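Local coordinates for isochorismatase family protein (Enterococcus faecalis, PDB 2A67) that is of unknown specific function but probably acts as a hydrolase of the isochorismatase family, at residues L7-Q13 / P46-H52; F12-E17 / D62-F67; T20-Y24 / S137-N141; T111-D116 / H153-W157. All blocks are in the same frame, centred on the assembly; numbering follows the deposited sequence.

In the fold
Interaction 1 is the core of the set: two neighbouring central strands, 5-10 and 47-52, joined by backbone bonds and aliphatic packing. Interaction 2 extends it outward to the surface through the shared residues Phe12 and Gln13, and there carbonyl oxygens and a lysine do most of the work. Interaction 3, partly buried, ties the later part of the same loop, 20-24, to the loop after strand 128-137, and meets interaction 2 through Glu17 and Leu23. Interaction 4 is buried again but joins two helices beside the second subunit; it touches interaction 3 where Glu112 meets Thr138 and interaction 1 where Cys114 nears Asp11.

Interaction 1. Residues L7-Q13 / P46-H52; sequences LLLIDFQ and PIIFVQH
Leu9 and Phe49 lie side by side on adjacent parallel strands and point the same way, Leu9 CD1 meeting Phe49 CE2 obliquely at 3.6 Å. The same methyl reaches Ile47 CG2 at 3.9 Å. On the opposite face of the sheet, Leu8 holds its CG anti to the backbone N (chi1 -177°), which swings CD1 across to the neighbouring strand; there it meets Val50 CG2 at 3.6 Å and Ile48 CG2 at 3.8 Å. Branched aliphatic residues suit both faces, since each is buried under helices or loops. Between the faces, the backbones exchange regular bonds, such as Ile48 N to Leu7 O and Val50 N to Leu9 O. Where strand 5-10 ends, a water donates to Leu9 O and Val50 O and accepts from Phe12 N. Farther on, the Gln13 amide stands in for a strand neighbour: OE1 accepts from His52 N at 2.8 Å, while NE2 donates to a lone pair of His52 O at 3.0 Å, an almost straight bond (178°). The Asp11 carboxylate lies against His52 CB, its plane turned 63° from the imidazole, and its OD2 forms a salt bridge to Lys81. With Cys114 also close by, this is consistent with the Asp-Lys-Cys triad of the family's cysteine hydrolases, gathered at the carboxyl end of the parallel sheet. Strands 5-10 and 47-52, with helix 26-42, form a beta-alpha-beta unit.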
loop_
_atom_site.group_PDB
_atom_site.type_symbol
_atom_site.label_atom_id
_atom_site.label_comp_id
_atom_site.label_asym_id
_atom_site.label_seq_id
_atom_site.Cartn_x
_atom_site.Cartn_y
_atom_site.Cartn_z
ATOM N N LEU D 7 12.999 -4.698 14.346
ATOM C CA LEU D 7 13.456 -4.772 12.986
ATOM C C LEU D 7 12.603 -5.866 12.270
ATOM O O LEU D 7 12.585 -7.035 12.695
ATOM C CB LEU D 7 14.905 -5.197 12.980
ATOM C CG LEU D 7 15.706 -5.172 11.676
ATOM C CD1 LEU D 7 15.779 -3.730 11.080
ATOM C CD2 LEU D 7 17.106 -5.712 11.937
ATOM N N LEU D 8 11.910 -5.463 11.201
ATOM C CA LEU D 8 11.015 -6.334 10.504
ATOM C C LEU D 8 11.591 -6.613 9.105
ATOM O O LEU D 8 11.649 -5.699 8.259
ATOM C CB LEU D 8 9.612 -5.711 10.445
ATOM C CG LEU D 8 8.498 -6.576 9.774
ATOM C CD1 LEU D 8 8.264 -7.830 10.650
ATOM C CD2 LEU D 8 7.227 -5.727 9.651
ATOM N N LEU D 9 12.008 -7.869 8.867
ATOM C CA LEU D 9 12.815 -8.214 7.693
ATOM C C LEU D 9 12.012 -9.149 6.792
ATOM O O LEU D 9 11.801 -10.298 7.152
ATOM C CB LEU D 9 14.144 -8.872 8.116
ATOM C CG LEU D 9 15.062 -8.016 9.049
ATOM C CD1 LEU D 9 16.269 -8.798 9.413
ATOM C CD2 LEU D 9 15.431 -6.706 8.373
ATOM N N ILE D 10 11.576 -8.635 5.643
ATOM C CA ILE D 10 10.505 -9.253 4.883
ATOM C C ILE D 10 11.026 -10.088 3.694
ATOM O O ILE D 10 11.691 -9.596 2.762
ATOM C CB ILE D 10 9.447 -8.209 4.415
ATOM C CG1 ILE D 10 8.827 -7.473 5.611
ATOM C CG2 ILE D 10 8.344 -8.917 3.493
ATOM C CD1 ILE D 10 8.149 -6.169 5.200
ATOM N N ASP D 11 10.705 -11.370 3.755
ATOM C CA ASP D 11 10.858 -12.312 2.617
ATOM C C ASP D 11 12.249 -12.362 2.030
ATOM O O ASP D 11 12.401 -12.441 0.805
ATOM C CB ASP D 11 9.862 -11.992 1.475
ATOM C CG ASP D 11 8.391 -12.211 1.852
ATOM O OD1 ASP D 11 8.066 -12.670 2.955
ATOM O OD2 ASP D 11 7.517 -11.913 1.017
ATOM N N PHE D 12 13.264 -12.331 2.873
ATOM C CA PHE D 12 14.638 -12.529 2.454
ATOM C C PHE D 12 14.952 -14.019 2.319
ATOM O O PHE D 12 15.780 -14.570 3.073
ATOM C CB PHE D 12 15.599 -11.922 3.473
ATOM C CG PHE D 12 15.748 -10.446 3.367
ATOM C CD1 PHE D 12 16.134 -9.851 2.151
ATOM C CD2 PHE D 12 15.552 -9.640 4.485
ATOM C CE1 PHE D 12 16.327 -8.444 2.082
ATOM C CE2 PHE D 12 15.737 -8.229 4.418
ATOM C CZ PHE D 12 16.124 -7.649 3.231
ATOM N N GLN D 13 14.331 -14.644 1.320
ATOM C CA GLN D 13 14.396 -16.099 1.102
ATOM C C GLN D 13 15.059 -16.467 -0.254
ATOM O O GLN D 13 14.875 -15.765 -1.262
ATOM C CB GLN D 13 12.978 -16.666 1.167
ATOM C CG GLN D 13 12.187 -16.291 2.484
ATOM C CD GLN D 13 10.718 -16.505 2.310
ATOM O OE1 GLN D 13 9.980 -15.574 2.056
ATOM N NE2 GLN D 13 10.279 -17.753 2.426
ATOM N N PRO D 46 13.981 -6.695 19.525
ATOM C CA PRO D 46 13.430 -7.824 18.730
ATOM C C PRO D 46 13.715 -7.731 17.214
ATOM O O PRO D 46 13.593 -6.662 16.622
ATOM C CB PRO D 46 11.928 -7.749 19.000
ATOM C CG PRO D 46 11.684 -6.737 20.051
ATOM C CD PRO D 46 12.925 -5.877 20.184
ATOM N N ILE D 47 14.062 -8.863 16.597
ATOM C CA ILE D 47 14.310 -8.950 15.178
ATOM C C ILE D 47 13.312 -10.029 14.677
ATOM O O ILE D 47 13.234 -11.122 15.251
ATOM C CB ILE D 47 15.739 -9.416 14.812
ATOM C CG1 ILE D 47 16.811 -8.454 15.431
ATOM C CG2 ILE D 47 15.802 -9.675 13.232
ATOM C CD1 ILE D 47 18.215 -9.022 15.463
ATOM N N ILE D 48 12.520 -9.665 13.683
ATOM C CA ILE D 48 11.396 -10.507 13.198
ATOM C C ILE D 48 11.586 -10.741 11.716
ATOM O O ILE D 48 11.559 -9.791 10.917
ATOM C CB ILE D 48 10.050 -9.846 13.428
ATOM C CG1 ILE D 48 9.876 -9.450 14.899
ATOM C CG2 ILE D 48 8.855 -10.792 12.975
ATOM C CD1 ILE D 48 8.819 -8.347 15.162
ATOM N N PHE D 49 11.775 -12.009 11.327
ATOM C CA PHE D 49 11.877 -12.362 9.929
ATOM C C PHE D 49 10.504 -12.814 9.437
ATOM O O PHE D 49 9.841 -13.643 10.086
ATOM C CB PHE D 49 12.846 -13.527 9.736
ATOM C CG PHE D 49 14.278 -13.173 9.944
ATOM C CD1 PHE D 49 14.879 -13.365 11.193
ATOM C CD2 PHE D 49 15.034 -12.655 8.908
ATOM C CE1 PHE D 49 16.185 -13.062 11.385
ATOM C CE2 PHE D 49 16.379 -12.344 9.115
ATOM C CZ PHE D 49 16.937 -12.550 10.351
ATOM N N VAL D 50 10.077 -12.281 8.302
ATOM C CA VAL D 50 8.823 -12.746 7.656
ATOM C C VAL D 50 9.207 -13.633 6.461
ATOM O O VAL D 50 10.071 -13.282 5.663
ATOM C CB VAL D 50 7.901 -11.558 7.245
ATOM C CG1 VAL D 50 6.637 -12.086 6.548
ATOM C CG2 VAL D 50 7.522 -10.712 8.546
ATOM N N GLN D 51 8.614 -14.816 6.403
ATOM C CA GLN D 51 8.838 -15.739 5.299
ATOM C C GLN D 51 7.509 -16.083 4.645
ATOM O O GLN D 51 6.526 -16.450 5.315
ATOM C CB GLN D 51 9.527 -17.004 5.799
ATOM C CG GLN D 51 10.967 -16.756 6.251
ATOM C CD GLN D 51 11.565 -17.942 6.936
ATOM O OE1 GLN D 51 11.480 -18.070 8.154
ATOM N NE2 GLN D 51 12.155 -18.855 6.158
ATOM N N HIS D 52 7.504 -15.911 3.326
ATOM C CA HIS D 52 6.345 -16.172 2.482
ATOM C C HIS D 52 6.348 -17.677 2.148
ATOM O O HIS D 52 7.386 -18.327 2.120
ATOM C CB HIS D 52 6.434 -15.305 1.217
ATOM C CG HIS D 52 5.152 -15.226 0.454
ATOM N ND1 HIS D 52 4.911 -15.998 -0.664
ATOM C CD2 HIS D 52 4.022 -14.508 0.664
ATOM C CE1 HIS D 52 3.707 -15.730 -1.136
ATOM N NE2 HIS D 52 3.142 -14.839 -0.350
HETATM O O HOH W 1 12.898 -12.484 5.926
#

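Interaction 2. Residues F12-E17 / D62-F67; sequences FQKGIE and DSWQLF
Asp62 offers its carbonyl oxygen to Lys14, whose NZ lies 2.9 Å from Asp62 O; Gln65 N, from the same segment, reaches that oxygen from the opposite face of its plane. The next carbonyl, Ser63 O, accepts from Gly15 N at 2.8 Å, in plane and on a lone pair, and a glycine suits the close approach of the two backbones. Trp64 O takes a hydrogen bond from Gln13 NE2 at 2.8 Å, and the Gln13 amide stands almost perpendicular (89°) to the indole. Since that nitrogen also donates to His52 O, both its hydrogens are used. Gln65 contributes twice: its backbone O accepts from Lys14 N, and its OE1 meets Lys14 NZ at 2.7 Å, with the amine above the amide plane. The lysine runs alongside Gln65, only mildly bent at chi3 and chi4, and NZ arrives between Asp62 O and Gln65 OE1. Leu66 lays CD2 against Phe12 O. That oxygen is bonded by Phe67 N at 3.0 Å, and the Phe67 ring turns one face to the Gln13-Lys14 peptide, with Gln13 C 3.7 Å above its plane. Phe67 CD2 packs on Phe12 CB. Four successive carbonyls, Asp62 to Gln65, receive donors from Gln13, Lys14 and Gly15. With OD1 of Asp62 4.6 Å from Lys14 NZ, too far for a salt bridge, the ammonium group's direct partners here are neutral oxygens, the carboxylate probably adding only a longer-range attraction.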
loop_
_atom_site.group_PDB
_atom_site.type_symbol
_atom_site.label_atom_id
_atom_site.label_comp_id
_atom_site.label_asym_id
_atom_site.label_seq_id
_atom_site.Cartn_x
_atom_site.Cartn_y
_atom_site.Cartn_z
ATOM N N PHE D 12 13.264 -12.331 2.873
ATOM C CA PHE D 12 14.638 -12.529 2.454
ATOM C C PHE D 12 14.952 -14.019 2.319
ATOM O O PHE D 12 15.780 -14.570 3.073
ATOM C CB PHE D 12 15.599 -11.922 3.473
ATOM C CG PHE D 12 15.748 -10.446 3.367
ATOM C CD1 PHE D 12 16.134 -9.851 2.151
ATOM C CD2 PHE D 12 15.552 -9.640 4.485
ATOM C CE1 PHE D 12 16.327 -8.444 2.082
ATOM C CE2 PHE D 12 15.737 -8.229 4.418
ATOM C CZ PHE D 12 16.124 -7.649 3.231
ATOM N N GLN D 13 14.331 -14.644 1.320
ATOM C CA GLN D 13 14.396 -16.099 1.102
ATOM C C GLN D 13 15.059 -16.467 -0.254
ATOM O O GLN D 13 14.875 -15.765 -1.262
ATOM C CB GLN D 13 12.978 -16.666 1.167
ATOM C CG GLN D 13 12.187 -16.291 2.484
ATOM C CD GLN D 13 10.718 -16.505 2.310
ATOM O OE1 GLN D 13 9.980 -15.574 2.056
ATOM N NE2 GLN D 13 10.279 -17.753 2.426
ATOM N N LYS D 14 15.817 -17.572 -0.247
ATOM C CA LYS D 14 16.637 -17.998 -1.393
ATOM C C LYS D 14 15.861 -18.006 -2.713
ATOM O O LYS D 14 16.334 -17.466 -3.716
ATOM C CB LYS D 14 17.242 -19.370 -1.128
ATOM C CG LYS D 14 17.982 -19.469 0.198
ATOM C CD LYS D 14 18.606 -20.855 0.320
ATOM C CE LYS D 14 18.613 -21.374 1.737
ATOM N NZ LYS D 14 18.426 -22.892 1.662
ATOM N N GLY D 15 14.646 -18.540 -2.683
ATOM C CA GLY D 15 13.868 -18.731 -3.907
ATOM C C GLY D 15 13.115 -17.546 -4.485
ATOM O O GLY D 15 12.232 -17.736 -5.312
ATOM N N ILE D 16 13.458 -16.314 -4.093
ATOM C CA ILE D 16 12.785 -15.140 -4.700
ATOM C C ILE D 16 13.174 -14.576 -6.123
ATOM O O ILE D 16 12.258 -14.209 -6.858
ATOM C CB ILE D 16 12.580 -13.950 -3.684
ATOM C CG1 ILE D 16 11.350 -14.183 -2.806
ATOM C CG2 ILE D 16 12.230 -12.644 -4.404
ATOM C CD1 ILE D 16 11.617 -14.408 -1.395
ATOM N N GLU D 17 14.411 -14.489 -6.615
ATOM C CA GLU D 17 15.528 -15.429 -6.771
ATOM C C GLU D 17 15.469 -16.776 -7.528
ATOM O O GLU D 17 15.394 -17.853 -6.946
ATOM C CB GLU D 17 16.676 -15.221 -5.816
ATOM C CG GLU D 17 17.229 -13.866 -6.139
ATOM C CD GLU D 17 18.694 -13.705 -5.884
ATOM O OE1 GLU D 17 19.299 -14.584 -5.209
ATOM O OE2 GLU D 17 19.228 -12.671 -6.369
ATOM N N ASP D 62 14.090 -25.895 0.915
ATOM C CA ASP D 62 15.339 -25.142 0.785
ATOM C C ASP D 62 15.125 -23.748 0.210
ATOM O O ASP D 62 15.750 -22.795 0.656
ATOM C CB ASP D 62 16.386 -25.876 -0.021
ATOM C CG ASP D 62 16.936 -27.055 0.696
ATOM O OD1 ASP D 62 16.777 -27.178 1.915
ATOM O OD2 ASP D 62 17.539 -27.892 0.032
ATOM N N SER D 63 14.236 -23.640 -0.764
ATOM C CA SER D 63 13.992 -22.369 -1.443
ATOM C C SER D 63 13.269 -21.331 -0.529
ATOM O O SER D 63 13.499 -20.112 -0.647
ATOM C CB SER D 63 13.278 -22.608 -2.798
ATOM O OG SER D 63 11.882 -22.783 -2.610
ATOM N N TRP D 64 12.416 -21.824 0.378
ATOM C CA TRP D 64 11.739 -21.006 1.393
ATOM C C TRP D 64 12.689 -20.486 2.503
ATOM O O TRP D 64 12.351 -19.505 3.223
ATOM C CB TRP D 64 10.616 -21.845 2.001
ATOM C CG TRP D 64 10.036 -21.451 3.305
ATOM C CD1 TRP D 64 8.862 -20.769 3.503
ATOM C CD2 TRP D 64 10.564 -21.714 4.607
ATOM N NE1 TRP D 64 8.640 -20.584 4.831
ATOM C CE2 TRP D 64 9.671 -21.150 5.539
ATOM C CE3 TRP D 64 11.728 -22.332 5.078
ATOM C CZ2 TRP D 64 9.882 -21.225 6.930
ATOM C CZ3 TRP D 64 11.930 -22.416 6.436
ATOM C CH2 TRP D 64 11.013 -21.864 7.349
ATOM N N GLN D 65 13.852 -21.110 2.670
ATOM C CA GLN D 65 14.734 -20.707 3.763
ATOM C C GLN D 65 15.307 -19.332 3.441
ATOM O O GLN D 65 15.357 -18.940 2.262
ATOM C CB GLN D 65 15.875 -21.708 3.977
ATOM C CG GLN D 65 15.501 -23.176 4.368
ATOM C CD GLN D 65 16.751 -23.987 4.576
ATOM O OE1 GLN D 65 17.363 -24.395 3.595
ATOM N NE2 GLN D 65 17.167 -24.216 5.852
ATOM N N LEU D 66 15.764 -18.641 4.504
ATOM C CA LEU D 66 16.413 -17.339 4.449
ATOM C C LEU D 66 17.781 -17.466 3.822
ATOM O O LEU D 66 18.467 -18.489 3.973
ATOM C CB LEU D 66 16.548 -16.729 5.875
ATOM C CG LEU D 66 15.277 -16.524 6.717
ATOM C CD1 LEU D 66 15.541 -16.133 8.171
ATOM C CD2 LEU D 66 14.340 -15.547 6.070
ATOM N N PHE D 67 18.163 -16.448 3.064
ATOM C CA PHE D 67 19.500 -16.404 2.497
ATOM C C PHE D 67 20.489 -16.726 3.587
ATOM O O PHE D 67 20.399 -16.159 4.683
ATOM C CB PHE D 67 19.804 -14.991 2.011
ATOM C CG PHE D 67 18.986 -14.585 0.833
ATOM C CD1 PHE D 67 19.197 -15.181 -0.412
ATOM C CD2 PHE D 67 18.013 -13.614 0.958
ATOM C CE1 PHE D 67 18.445 -14.802 -1.514
ATOM C CE2 PHE D 67 17.260 -13.226 -0.144
ATOM C CZ PHE D 67 17.468 -13.839 -1.381
#

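Interaction 3. Residues T20-Y24 / S137-N141; sequences TQQLY and STLDN
Two of the loops that follow strands at the carboxyl end of the parallel sheet are joined here, with Tyr24 bound at both ends of its backbone to Ser137 and Thr138. Tyr24 N donates to Thr138 O at 3.0 Å, a nearly straight bond (165°), while Ser137 OG donates to Tyr24 O at 2.6 Å. The serine hydroxyl is turned anti to its own nitrogen (chi1 173°), a rotation that carries it to the tyrosine carbonyl; a small polar residue fits this close, buried approach. Beside these bonds lies an apolar patch. Leu23 CD2 rests 3.8 Å from Thr138 CA and 3.9 Å from Leu139 CD2, the two leucines crossing at a slant. The same Leu139 methyl reaches Gln22 O at 3.6 Å. At the outer end, Gln21 bends at chi2, and its NE2 settles 3.8 Å from Leu139 CD1, so that the amide flanks the leucine. Thr138 OG1 is hydrogen-bonded to Glu112 of helix 111-125, and the Ser137 backbone bonds Thr111. Leu23 also touches Val109 of strand 103-109. Tyr24 packs on Ala146 and Ile150 of helix 146-157, and Asp140 OD1 accepts from Ala146 N at the start of that helix.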
loop_
_atom_site.group_PDB
_atom_site.type_symbol
_atom_site.label_atom_id
_atom_site.label_comp_id
_atom_site.label_asym_id
_atom_site.label_seq_id
_atom_site.Cartn_x
_atom_site.Cartn_y
_atom_site.Cartn_z
ATOM N N THR D 20 17.395 -16.886 -13.811
ATOM C CA THR D 20 17.167 -15.815 -14.796
ATOM C C THR D 20 16.802 -14.454 -14.173
ATOM O O THR D 20 16.878 -13.426 -14.843
ATOM C CB THR D 20 16.104 -16.204 -15.860
ATOM O OG1 THR D 20 14.876 -16.553 -15.203
ATOM C CG2 THR D 20 16.594 -17.382 -16.764
ATOM N N GLN D 21 16.410 -14.450 -12.899
ATOM C CA GLN D 21 15.941 -13.228 -12.230
ATOM C C GLN D 21 16.706 -12.959 -10.924
ATOM O O GLN D 21 16.384 -13.546 -9.895
ATOM C CB GLN D 21 14.429 -13.305 -11.950
ATOM C CG GLN D 21 13.523 -13.066 -13.189
ATOM C CD GLN D 21 13.275 -11.571 -13.485
ATOM O OE1 GLN D 21 14.191 -10.821 -13.878
ATOM N NE2 GLN D 21 12.027 -11.138 -13.294
ATOM N N GLN D 22 17.741 -12.122 -10.997
ATOM C CA GLN D 22 18.511 -11.704 -9.821
ATOM C C GLN D 22 17.944 -10.416 -9.218
ATOM O O GLN D 22 17.663 -9.452 -9.944
ATOM C CB GLN D 22 19.993 -11.497 -10.164
ATOM C CG GLN D 22 20.783 -12.781 -10.324
ATOM C CD GLN D 22 22.183 -12.688 -9.736
ATOM O OE1 GLN D 22 22.979 -11.827 -10.123
ATOM N NE2 GLN D 22 22.491 -13.587 -8.793
ATOM N N LEU D 23 17.769 -10.412 -7.905
ATOM C CA LEU D 23 17.363 -9.202 -7.163
ATOM C C LEU D 23 18.424 -8.096 -7.279
ATOM O O LEU D 23 19.611 -8.369 -7.187
ATOM C CB LEU D 23 17.135 -9.562 -5.696
ATOM C CG LEU D 23 15.817 -10.270 -5.366
ATOM C CD1 LEU D 23 15.917 -10.897 -3.985
ATOM C CD2 LEU D 23 14.622 -9.310 -5.435
ATOM N N TYR D 24 17.981 -6.864 -7.498
ATOM C CA TYR D 24 18.844 -5.716 -7.736
ATOM C C TYR D 24 19.707 -5.355 -6.508
ATOM O O TYR D 24 19.179 -5.069 -5.398
ATOM C CB TYR D 24 17.983 -4.527 -8.142
ATOM C CG TYR D 24 18.758 -3.282 -8.485
ATOM C CD1 TYR D 24 19.564 -3.213 -9.644
ATOM C CD2 TYR D 24 18.691 -2.149 -7.656
ATOM C CE1 TYR D 24 20.296 -2.034 -9.949
ATOM C CE2 TYR D 24 19.389 -0.980 -7.962
ATOM C CZ TYR D 24 20.184 -0.932 -9.096
ATOM O OH TYR D 24 20.861 0.224 -9.370
ATOM N N SER D 137 14.864 -4.427 -2.295
ATOM C CA SER D 137 15.282 -4.723 -3.658
ATOM C C SER D 137 14.098 -5.385 -4.352
ATOM O O SER D 137 13.125 -5.780 -3.694
ATOM C CB SER D 137 16.516 -5.626 -3.655
ATOM O OG SER D 137 16.857 -6.056 -4.967
ATOM N N THR D 138 14.203 -5.461 -5.675
ATOM C CA THR D 138 13.172 -6.018 -6.560
ATOM C C THR D 138 13.834 -6.367 -7.909
ATOM O O THR D 138 15.066 -6.340 -8.026
ATOM C CB THR D 138 11.943 -5.071 -6.698
ATOM O OG1 THR D 138 10.833 -5.807 -7.201
ATOM C CG2 THR D 138 12.191 -3.783 -7.526
ATOM N N LEU D 139 13.005 -6.714 -8.899
ATOM C CA LEU D 139 13.418 -7.244 -10.214
ATOM C C LEU D 139 12.973 -6.287 -11.304
ATOM O O LEU D 139 11.970 -5.577 -11.125
ATOM C CB LEU D 139 12.743 -8.605 -10.441
ATOM C CG LEU D 139 12.860 -9.660 -9.328
ATOM C CD1 LEU D 139 11.865 -10.779 -9.516
ATOM C CD2 LEU D 139 14.262 -10.248 -9.233
ATOM N N ASP D 140 13.698 -6.252 -12.434
ATOM C CA ASP D 140 13.216 -5.526 -13.601
ATOM C C ASP D 140 11.910 -6.231 -13.879
ATOM O O ASP D 140 11.845 -7.449 -13.754
ATOM C CB ASP D 140 14.142 -5.682 -14.837
ATOM C CG ASP D 140 15.540 -5.024 -14.660
ATOM O OD1 ASP D 140 15.785 -4.222 -13.713
ATOM O OD2 ASP D 140 16.427 -5.323 -15.496
ATOM N N ASN D 141 10.863 -5.493 -14.222
ATOM C CA ASN D 141 9.563 -6.127 -14.442
ATOM C C ASN D 141 9.112 -6.120 -15.901
ATOM O O ASN D 141 7.938 -6.386 -16.175
ATOM C CB ASN D 141 8.472 -5.543 -13.519
ATOM C CG ASN D 141 8.072 -4.141 -13.888
ATOM O OD1 ASN D 141 7.345 -3.458 -13.141
ATOM N ND2 ASN D 141 8.538 -3.681 -15.020
#

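Interaction 4. Residues T111-D116 / H153-W157; sequences TEFCVD and HEAIW
Asp116 OD1 is gripped by two arginines, forming salt bridges to NE of Arg120 in its own chain and to NE of Arg120 of the second subunit, while the other carboxylate oxygen turns to Trp157. Helices 111-125 and 146-157 pack here on the same face of the parallel sheet of this alpha/beta fold, beside the dimer interface, their segments 35° apart in direction. Asp116 holds CG anti to the backbone N (chi1 -176°), which reaches OD2 out to Trp157. Trp157 NE1 donates to it at 2.9 Å, although the position of OD2 is less certain because it crowds a neighbouring atom. The indole lies against the first turn of helix 111-125. Its edge meets Thr111 O in plane, Trp157 CZ2 lying 3.4 Å from that oxygen, which also accepts from Asp116 N in a pi-type turn. The Val115 and Trp157 side chains cross at about a right angle, with Val115 CG1 3.7 Å from Trp157 CH2. Thr111 CG2 lies 3.8 Å from Trp157 CH2 and 3.7 Å from His153 CB; the threonine hydroxyl is bonded to Thr136 OG1. A large, flat tryptophan suits a buried site that offers methyl groups for the ring and an acceptor for its N-H. His153, whose ND1 bonds Ile149 O, takes part in a CH-pi contact: Glu112 CB sits over the imidazole face, 3.6 Å from the centroid of the His153 ring.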
loop_
_atom_site.group_PDB
_atom_site.type_symbol
_atom_site.label_atom_id
_atom_site.label_comp_id
_atom_site.label_asym_id
_atom_site.label_seq_id
_atom_site.Cartn_x
_atom_site.Cartn_y
_atom_site.Cartn_z
ATOM N N THR D 111 10.306 -4.789 -3.188
ATOM C CA THR D 111 9.943 -3.358 -2.957
ATOM C C THR D 111 8.472 -3.035 -3.159
ATOM O O THR D 111 7.806 -2.495 -2.268
ATOM C CB THR D 111 10.726 -2.469 -3.957
ATOM O OG1 THR D 111 12.126 -2.732 -3.801
ATOM C CG2 THR D 111 10.405 -0.943 -3.810
ATOM N N GLU D 112 7.985 -3.301 -4.373
ATOM C CA GLU D 112 6.666 -2.827 -4.746
ATOM C C GLU D 112 5.526 -3.758 -4.316
ATOM O O GLU D 112 4.372 -3.376 -4.378
ATOM C CB GLU D 112 6.593 -2.564 -6.252
ATOM C CG GLU D 112 6.465 -3.853 -7.123
ATOM C CD GLU D 112 7.815 -4.468 -7.527
ATOM O OE1 GLU D 112 8.735 -4.561 -6.691
ATOM O OE2 GLU D 112 7.952 -4.880 -8.703
ATOM N N PHE D 113 5.851 -4.948 -3.849
ATOM C CA PHE D 113 4.826 -5.902 -3.464
ATOM C C PHE D 113 4.752 -5.997 -1.945
ATOM O O PHE D 113 4.144 -5.151 -1.342
ATOM C CB PHE D 113 5.060 -7.261 -4.139
ATOM C CG PHE D 113 4.972 -7.210 -5.647
ATOM C CD1 PHE D 113 3.761 -6.934 -6.278
ATOM C CD2 PHE D 113 6.098 -7.426 -6.432
ATOM C CE1 PHE D 113 3.642 -6.891 -7.737
ATOM C CE2 PHE D 113 5.996 -7.401 -7.869
ATOM C CZ PHE D 113 4.756 -7.119 -8.507
ATOM N N CYS D 114 5.396 -6.993 -1.351
ATOM C CA CYS D 114 5.260 -7.302 0.066
ATOM C C CYS D 114 5.777 -6.187 0.972
ATOM O O CYS D 114 5.250 -6.007 2.076
ATOM C CB CYS D 114 6.055 -8.555 0.438
ATOM S SG CYS D 114 5.873 -9.989 -0.717
ATOM N N VAL D 115 6.809 -5.493 0.527
ATOM C CA VAL D 115 7.398 -4.425 1.339
ATOM C C VAL D 115 6.440 -3.215 1.348
ATOM O O VAL D 115 6.046 -2.729 2.427
ATOM C CB VAL D 115 8.860 -4.031 0.853
ATOM C CG1 VAL D 115 9.465 -2.946 1.731
ATOM C CG2 VAL D 115 9.793 -5.248 0.890
ATOM N N ASP D 116 6.094 -2.727 0.150
ATOM C CA ASP D 116 5.163 -1.624 0.049
ATOM C C ASP D 116 3.885 -1.876 0.815
ATOM O O ASP D 116 3.419 -1.029 1.595
ATOM C CB ASP D 116 4.894 -1.289 -1.427
ATOM C CG ASP D 116 4.013 -0.106 -1.604
ATOM O OD1 ASP D 116 2.841 -0.220 -1.221
ATOM O OD2 ASP D 116 4.446 0.963 -2.123
ATOM N N HIS D 153 8.915 3.904 -5.275
ATOM C CA HIS D 153 8.206 3.512 -4.064
ATOM C C HIS D 153 8.842 4.152 -2.825
ATOM O O HIS D 153 8.149 4.596 -1.921
ATOM C CB HIS D 153 8.171 1.988 -3.932
ATOM C CG HIS D 153 7.081 1.357 -4.749
ATOM N ND1 HIS D 153 7.223 1.082 -6.094
ATOM C CD2 HIS D 153 5.804 1.056 -4.439
ATOM C CE1 HIS D 153 6.072 0.632 -6.580
ATOM N NE2 HIS D 153 5.195 0.622 -5.597
ATOM N N GLU D 154 10.165 4.190 -2.777
ATOM C CA GLU D 154 10.866 4.821 -1.665
ATOM C C GLU D 154 10.520 6.287 -1.559
ATOM O O GLU D 154 10.385 6.820 -0.463
ATOM C CB GLU D 154 12.383 4.541 -1.769
ATOM C CG GLU D 154 12.671 3.096 -1.422
ATOM C CD GLU D 154 14.175 2.743 -1.238
ATOM O OE1 GLU D 154 14.989 3.636 -1.441
ATOM O OE2 GLU D 154 14.506 1.532 -0.977
ATOM N N ALA D 155 10.329 6.951 -2.699
ATOM C CA ALA D 155 9.885 8.364 -2.659
ATOM C C ALA D 155 8.459 8.508 -2.133
ATOM O O ALA D 155 8.131 9.492 -1.447
ATOM C CB ALA D 155 10.005 9.027 -4.033
ATOM N N ILE D 156 7.592 7.547 -2.451
ATOM C CA ILE D 156 6.238 7.572 -1.865
ATOM C C ILE D 156 6.279 7.365 -0.328
ATOM O O ILE D 156 5.561 8.018 0.415
ATOM C CB ILE D 156 5.356 6.465 -2.455
ATOM C CG1 ILE D 156 5.125 6.682 -3.973
ATOM C CG2 ILE D 156 3.999 6.394 -1.698
ATOM C CD1 ILE D 156 4.468 5.449 -4.620
ATOM N N TRP D 157 7.093 6.432 0.141
ATOM C CA TRP D 157 7.122 6.113 1.555
ATOM C C TRP D 157 7.718 7.259 2.416
ATOM O O TRP D 157 7.237 7.497 3.513
ATOM C CB TRP D 157 7.963 4.878 1.806
ATOM C CG TRP D 157 7.537 3.641 0.967
ATOM C CD1 TRP D 157 6.276 3.323 0.454
ATOM C CD2 TRP D 157 8.385 2.557 0.654
ATOM N NE1 TRP D 157 6.348 2.100 -0.227
ATOM C CE2 TRP D 157 7.612 1.593 -0.073
ATOM C CE3 TRP D 157 9.745 2.300 0.909
ATOM C CZ2 TRP D 157 8.166 0.410 -0.589
ATOM C CZ3 TRP D 157 10.308 1.106 0.422
ATOM C CH2 TRP D 157 9.479 0.146 -0.338
#